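Local coordinates for protein acyl-ACP thioesterase (Bacteroides thetaiotaomicron, PDB 2ESS) that probably hydrolyses fatty acyl-ACP thioesters to release free fatty acids, and binds calcium, at residues A[26-29]-A[30-33]. Residues are numbered along the deposited sequence; the frame is centred on the assembly and turned at random.
Sequences LTMG and VLGN
Thr-27 and Val-30 meet in an N-cap, the motif that closes the first turn of helix 28-45, the long helix of the N-terminal hot-dog domain in this acyl-ACP thioesterase. The first backbone N-H groups of a helix have no carbonyl of a preceding turn to bond, and here the Thr-27 hydroxyl supplies an acceptor for one of them. That oxygen stands between its own backbone N and carbonyl carbon (chi1 64°), a rotation that turns it back over the helix start. There OG1 accepts from Val-30 N at 3.2 Å, a fairly straight bond with an N-H...O angle of 155°. The same oxygen lies against the CG2 methyl of Val-30, also at 3.2 Å. With an alanine here, Val-30 N would probably lose its side-chain acceptor and the first turn its cap. From the cap onward the helical pattern runs regularly: Leu-31 N donates to Thr-27 O, and Gly-32 N reaches Met-28 O at 2.8 Å along a nearly linear path.

Packing differs sharply around this turn. The inward side is dense: the side chain of selenomethionine Met-28 touches strands 58-69 and 199-206 and helix 178-186, while Leu-31 presses on Ile-67 and Leu-69, and both touch Met-72. Between themselves the two are looser, SE to Leu-31 CD2 being 4.4 Å. The partly exposed side belongs to Thr-27 and Val-30, where His-19 covers part of the valine. Farther along, Asn-33 ND2 is hydrogen-bonded to OE1 of Glu-16 of the second subunit, tying the helix to the dimer partner. The methyls of buried Leu-26 diverge, CD2 toward Leu-31 CB and CD1 toward Val-30; its side chain crosses the valine's at about a right angle, with CD1 3.9 Å from Val-30 CG1.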
# COMPACT_ATOMS: atom_id res chain seq x y z
N LEU A 26 3.87 -11.56 -2.54
CA LEU A 26 4.12 -10.13 -2.35
C LEU A 26 4.11 -9.44 -3.71
O LEU A 26 4.66 -9.97 -4.71
CB LEU A 26 5.47 -9.94 -1.67
CG LEU A 26 5.79 -8.60 -0.97
CD1 LEU A 26 4.99 -8.53 0.32
CD2 LEU A 26 7.31 -8.50 -0.66
N THR A 27 3.47 -8.29 -3.80
CA THR A 27 3.36 -7.64 -5.08
C THR A 27 4.68 -6.88 -5.32
O THR A 27 5.38 -6.49 -4.37
CB THR A 27 2.16 -6.66 -5.16
OG1 THR A 27 2.36 -5.59 -4.23
CG2 THR A 27 0.80 -7.37 -4.84
N MSE A 28 4.97 -6.62 -6.59
CA MSE A 28 6.15 -5.86 -6.99
C MSE A 28 6.15 -4.46 -6.42
O MSE A 28 7.23 -3.94 -6.03
CB MSE A 28 6.26 -5.75 -8.51
CG MSE A 28 7.63 -5.26 -9.02
SE MSE A 28 9.05 -6.59 -8.60
CE MSE A 28 8.29 -8.11 -9.46
N GLY A 29 4.98 -3.81 -6.45
CA GLY A 29 4.79 -2.47 -5.92
C GLY A 29 5.15 -2.43 -4.44
O GLY A 29 5.87 -1.54 -4.00
N VAL A 30 4.68 -3.42 -3.68
CA VAL A 30 4.97 -3.46 -2.22
C VAL A 30 6.43 -3.74 -1.96
O VAL A 30 7.01 -3.14 -1.04
CB VAL A 30 4.07 -4.48 -1.47
CG1 VAL A 30 4.57 -4.71 -0.05
CG2 VAL A 30 2.62 -3.97 -1.49
N LEU A 31 7.03 -4.62 -2.76
CA LEU A 31 8.47 -4.88 -2.65
C LEU A 31 9.28 -3.62 -2.92
O LEU A 31 10.18 -3.31 -2.17
CB LEU A 31 8.94 -5.97 -3.59
CG LEU A 31 10.43 -6.32 -3.55
CD1 LEU A 31 10.92 -6.69 -2.13
CD2 LEU A 31 10.71 -7.44 -4.56
N GLY A 32 8.98 -2.94 -4.03
CA GLY A 32 9.58 -1.62 -4.33
C GLY A 32 9.45 -0.64 -3.15
O GLY A 32 10.43 -0.03 -2.76
N ASN A 33 8.26 -0.56 -2.57
CA ASN A 33 8.00 0.26 -1.36
C ASN A 33 8.99 -0.10 -0.23
O ASN A 33 9.66 0.79 0.33
CB ASN A 33 6.55 0.15 -0.87
CG ASN A 33 6.25 1.09 0.34
OD1 ASN A 33 6.44 2.28 0.25
ND2 ASN A 33 5.87 0.53 1.47